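Local coordinates for R.Pab1 family restriction endonuclease (Campylobacter coli, PDB 7CFA), which acts as a restriction DNA glycosylase of the R.PabI family, probably excising a base from its recognition sequence in double-stranded DNA, at residues Asn209-Leu212 with Glu213-Lys216; Gly219-Ser222 with Asn223-Tyr227. The protein carries 2 engineered substitutions. All blocks are in the same frame, centred on the assembly; numbering follows the deposited sequence.

Contact 1 (Asn209-Leu212 with Glu213-Lys216); sequences NIFL and EMLK
Four successive i to i+4 hydrogen bonds tie Asn-209-Leu-212 to Glu-213-Lys-216, two adjoining turns of one alpha-helix. Glu-213 N meets Asn-209 O at 2.9 Å and nearly straight (164°), and Leu-215 N reaches Phe-211 O at 3.0 Å. The bond from Met-214 N to Ile-210 O is as short, 3.0 Å, but more bent, with 141° at the hydrogen.

The side-chain contact lies on the buried flank. Met-214 swings CG to the side remote from its own backbone N (chi1 -161°), and a bend at chi3 carries the terminal methyl back along the helix. Met-214 CE comes obliquely to the Phe-211 ring, 4.1 Å from Phe-211 CD2, the two side chains running side by side in the same direction; it also comes within 4.5 Å of Ile-210 CG2. A flexible, unbranched thioether suits this place, since it can follow the contours of a ring and a branched aliphatic chain. Glu-213 instead lays its CG 3.3 Å from Asn-209 O and extends onward to a polar partner, OE1 being hydrogen-bonded to the hydroxyl of Tyr-144.

The apolar residues wedge the helix between other elements: Met-214 and Ile-210 rest on strand 166-175, Leu-212 and Leu-215 on Ile-83 of helix 79-88, while Phe-211 meets Phe-172 and also packs against strand 198-203.

Contact 2 (Gly219-Ser222 with Asn223-Tyr227); sequences GILS and NNHRY
Ser-222 holds its OG between its own backbone N and carbonyl carbon (chi1 68°), and His-225 sets its ring beside its backbone N (chi1 -74°); together these torsions bring hydroxyl and imidazole to the same side of the helix start. Ser-222 OG accepts from His-225 N at 3.2 Å in an almost linear bond (170°), and lies 3.1 Å from His-225 CD2. Leu-221 runs alongside the histidine, its CD2 methyl 3.5 Å from His-225 CD2 and oblique to the ring. The ring nitrogen ND1 is hydrogen-bonded to the hydroxyl of Tyr-55, which would restrain the ring's rotation.

Ser-222 is thus the N-cap of helix 223-237. Serine suits the position because its short hydroxyl can stand in for a missing carbonyl acceptor, while its own carbonyl O takes the first i to i+4 bond, from Arg-226 N at 2.8 Å.

On another flank, Arg-226 bends at chi2 and chi3 to bring its guanidinium edge round to Asn-223. Arg-226 NE and NH2 both donate to the single oxygen Asn-223 OD1, at 3.2 and 3.0 Å, and that oxygen lies in the guanidinium plane. NH1 is bound by the carbonyls of Leu-104 and Asn-107, a span suited to long, flexible arginine. Arg-226 CB packs 3.2 Å from Gly-219 O. Gly-219 CA stands 4.2 Å from Arg-226 CA, a closeness that suits a residue without a side chain.

How the contacts relate
Contact 1 closes before contact 2 opens, and the two lie in series along the chain with their centres about 14 Å apart. Contact 1 falls within helix 208-219; contact 2 takes the short connection that follows and the first turn of helix 223-237, so that together they follow the chain through two successive helices joined by a short loop, in the R.PabI-family part of the protein. They do not touch beyond this adjacency in sequence. The first is largely buried against the antiparallel sheet, the second only partly buried, near helices 94-106 and 111-114. Lys-216 and Ile-220 both pack on Ile-130 of the second subunit, placing this region at the contact between the two subunits.

Contact 1 (Asn209-Leu212 with Glu213-Lys216)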
loop_
_atom_site.group_PDB
_atom_site.type_symbol
_atom_site.label_atom_id
_atom_site.label_comp_id
_atom_site.label_asym_id
_atom_site.label_seq_id
_atom_site.Cartn_x
_atom_site.Cartn_y
_atom_site.Cartn_z
ATOM N N ASN A 209 -30.350 -4.465 5.649
ATOM C CA ASN A 209 -29.684 -4.685 6.928
ATOM C C ASN A 209 -28.189 -4.931 6.772
ATOM O O ASN A 209 -27.444 -4.775 7.746
ATOM C CB ASN A 209 -30.333 -5.850 7.673
ATOM C CG ASN A 209 -31.597 -5.437 8.399
ATOM O OD1 ASN A 209 -31.548 -4.976 9.540
ATOM N ND2 ASN A 209 -32.738 -5.590 7.738
ATOM N N ILE A 210 -27.736 -5.311 5.575
ATOM C CA ILE A 210 -26.303 -5.382 5.312
ATOM C C ILE A 210 -25.664 -4.013 5.495
ATOM O O ILE A 210 -24.597 -3.880 6.104
ATOM C CB ILE A 210 -26.050 -5.937 3.899
ATOM C CG1 ILE A 210 -26.525 -7.387 3.813
ATOM C CG2 ILE A 210 -24.578 -5.812 3.527
ATOM C CD1 ILE A 210 -26.479 -7.953 2.422
ATOM N N PHE A 211 -26.314 -2.970 4.981
ATOM C CA PHE A 211 -25.767 -1.626 5.115
ATOM C C PHE A 211 -25.901 -1.106 6.540
ATOM O O PHE A 211 -25.065 -0.311 6.987
ATOM C CB PHE A 211 -26.440 -0.695 4.101
ATOM C CG PHE A 211 -26.225 -1.124 2.674
ATOM C CD1 PHE A 211 -27.073 -2.050 2.082
ATOM C CD2 PHE A 211 -25.162 -0.628 1.937
ATOM C CE1 PHE A 211 -26.870 -2.463 0.779
ATOM C CE2 PHE A 211 -24.957 -1.037 0.631
ATOM C CZ PHE A 211 -25.811 -1.956 0.054
ATOM N N LEU A 212 -26.924 -1.554 7.274
ATOM C CA LEU A 212 -27.033 -1.189 8.685
ATOM C C LEU A 212 -25.922 -1.826 9.510
ATOM O O LEU A 212 -25.337 -1.173 10.382
ATOM C CB LEU A 212 -28.400 -1.592 9.235
ATOM C CG LEU A 212 -29.586 -0.713 8.835
ATOM C CD1 LEU A 212 -30.887 -1.321 9.327
ATOM C CD2 LEU A 212 -29.411 0.694 9.386
ATOM N N GLU A 213 -25.621 -3.103 9.257
ATOM C CA GLU A 213 -24.508 -3.745 9.950
ATOM C C GLU A 213 -23.175 -3.113 9.572
ATOM O O GLU A 213 -22.247 -3.090 10.388
ATOM C CB GLU A 213 -24.490 -5.244 9.649
ATOM C CG GLU A 213 -25.665 -6.003 10.244
ATOM C CD GLU A 213 -25.552 -7.505 10.063
ATOM O OE1 GLU A 213 -24.533 -7.971 9.510
ATOM O OE2 GLU A 213 -26.486 -8.223 10.476
ATOM N N MET A 214 -23.062 -2.596 8.348
ATOM C CA MET A 214 -21.826 -1.942 7.936
ATOM C C MET A 214 -21.655 -0.604 8.643
ATOM O O MET A 214 -20.533 -0.216 8.991
ATOM C CB MET A 214 -21.812 -1.753 6.422
ATOM C CG MET A 214 -20.434 -1.515 5.837
ATOM S SD MET A 214 -20.526 -1.153 4.077
ATOM C CE MET A 214 -21.767 -2.338 3.571
ATOM N N LEU A 215 -22.757 0.118 8.857
ATOM C CA LEU A 215 -22.692 1.344 9.643
ATOM C C LEU A 215 -22.216 1.054 11.060
ATOM O O LEU A 215 -21.396 1.796 11.615
ATOM C CB LEU A 215 -24.059 2.027 9.668
ATOM C CG LEU A 215 -24.081 3.434 10.266
ATOM C CD1 LEU A 215 -23.332 4.402 9.361
ATOM C CD2 LEU A 215 -25.506 3.907 10.509
ATOM N N LYS A 216 -22.716 -0.030 11.658
ATOM C CA LYS A 216 -22.286 -0.402 13.001
ATOM C C LYS A 216 -20.801 -0.739 13.042
ATOM O O LYS A 216 -20.122 -0.424 14.026
ATOM C CB LYS A 216 -23.117 -1.583 13.510
ATOM C CG LYS A 216 -22.853 -1.944 14.962
ATOM C CD LYS A 216 -23.802 -3.026 15.459
ATOM C CE LYS A 216 -23.573 -4.345 14.740
ATOM N NZ LYS A 216 -24.409 -5.437 15.314
#

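Contact 2 (Gly219-Ser222 with Asn223-Tyr227)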
loop_
_atom_site.group_PDB
_atom_site.type_symbol
_atom_site.label_atom_id
_atom_site.label_comp_id
_atom_site.label_asym_id
_atom_site.label_seq_id
_atom_site.Cartn_x
_atom_site.Cartn_y
_atom_site.Cartn_z
ATOM N N GLY A 219 -18.761 2.272 13.154
ATOM C CA GLY A 219 -18.860 2.902 14.460
ATOM C C GLY A 219 -17.880 2.384 15.490
ATOM O O GLY A 219 -17.644 3.062 16.495
ATOM N N ILE A 220 -17.306 1.200 15.273
ATOM C CA ILE A 220 -16.327 0.638 16.196
ATOM C C ILE A 220 -14.908 0.728 15.646
ATOM O O ILE A 220 -13.983 0.160 16.234
ATOM C CB ILE A 220 -16.673 -0.814 16.559
ATOM C CG1 ILE A 220 -16.390 -1.740 15.372
ATOM C CG2 ILE A 220 -18.125 -0.920 16.989
ATOM C CD1 ILE A 220 -16.525 -3.209 15.699
ATOM N N LEU A 221 -14.714 1.428 14.529
ATOM C CA LEU A 221 -13.385 1.515 13.936
ATOM C C LEU A 221 -12.459 2.365 14.797
ATOM O O LEU A 221 -11.323 1.968 15.086
ATOM C CB LEU A 221 -13.485 2.077 12.518
ATOM C CG LEU A 221 -12.297 1.830 11.590
ATOM C CD1 LEU A 221 -11.947 0.352 11.553
ATOM C CD2 LEU A 221 -12.612 2.337 10.194
ATOM N N SER A 222 -12.931 3.532 15.222
ATOM C CA SER A 222 -12.155 4.431 16.067
ATOM C C SER A 222 -13.124 5.348 16.801
ATOM O O SER A 222 -14.337 5.313 16.573
ATOM C CB SER A 222 -11.147 5.237 15.246
ATOM O OG SER A 222 -11.814 6.149 14.391
ATOM N N ASN A 223 -12.575 6.180 17.687
ATOM C CA ASN A 223 -13.407 7.148 18.393
ATOM C C ASN A 223 -13.953 8.205 17.442
ATOM O O ASN A 223 -15.110 8.621 17.568
ATOM C CB ASN A 223 -12.618 7.798 19.528
ATOM C CG ASN A 223 -12.757 7.047 20.839
ATOM O OD1 ASN A 223 -13.815 6.494 21.141
ATOM N ND2 ASN A 223 -11.687 7.024 21.626
ATOM N N ASN A 224 -13.137 8.654 16.484
ATOM C CA ASN A 224 -13.623 9.621 15.505
ATOM C C ASN A 224 -14.730 9.021 14.648
ATOM O O ASN A 224 -15.756 9.670 14.407
ATOM C CB ASN A 224 -12.470 10.116 14.632
ATOM C CG ASN A 224 -11.484 10.977 15.401
ATOM O OD1 ASN A 224 -11.811 11.530 16.450
ATOM N ND2 ASN A 224 -10.270 11.099 14.875
ATOM N N HIS A 225 -14.545 7.781 14.186
ATOM C CA HIS A 225 -15.599 7.105 13.436
ATOM C C HIS A 225 -16.833 6.879 14.298
ATOM O O HIS A 225 -17.964 7.010 13.815
ATOM C CB HIS A 225 -15.086 5.776 12.882
ATOM C CG HIS A 225 -14.148 5.922 11.726
ATOM N ND1 HIS A 225 -14.503 6.558 10.557
ATOM C CD2 HIS A 225 -12.872 5.503 11.554
ATOM C CE1 HIS A 225 -13.485 6.529 9.716
ATOM N NE2 HIS A 225 -12.483 5.893 10.296
ATOM N N ARG A 226 -16.638 6.529 15.572
ATOM C CA ARG A 226 -17.772 6.388 16.479
ATOM C C ARG A 226 -18.561 7.686 16.571
ATOM O O ARG A 226 -19.795 7.680 16.479
ATOM C CB ARG A 226 -17.293 5.959 17.866
ATOM C CG ARG A 226 -18.421 5.639 18.837
ATOM C CD ARG A 226 -18.129 6.172 20.231
ATOM N NE ARG A 226 -16.865 5.671 20.765
ATOM C CZ ARG A 226 -16.750 4.581 21.517
ATOM N NH1 ARG A 226 -17.824 3.868 21.829
ATOM N NH2 ARG A 226 -15.559 4.203 21.958
ATOM N N TYR A 227 -17.862 8.811 16.739
ATOM C CA TYR A 227 -18.530 10.104 16.853
ATOM C C TYR A 227 -19.293 10.450 15.582
ATOM O O TYR A 227 -20.432 10.923 15.646
ATOM C CB TYR A 227 -17.502 11.190 17.180
ATOM C CG TYR A 227 -18.079 12.580 17.348
ATOM C CD1 TYR A 227 -18.460 13.049 18.597
ATOM C CD2 TYR A 227 -18.232 13.427 16.257
ATOM C CE1 TYR A 227 -18.985 14.319 18.756
ATOM C CE2 TYR A 227 -18.755 14.697 16.405
ATOM C CZ TYR A 227 -19.129 15.138 17.657
ATOM O OH TYR A 227 -19.651 16.402 17.805
#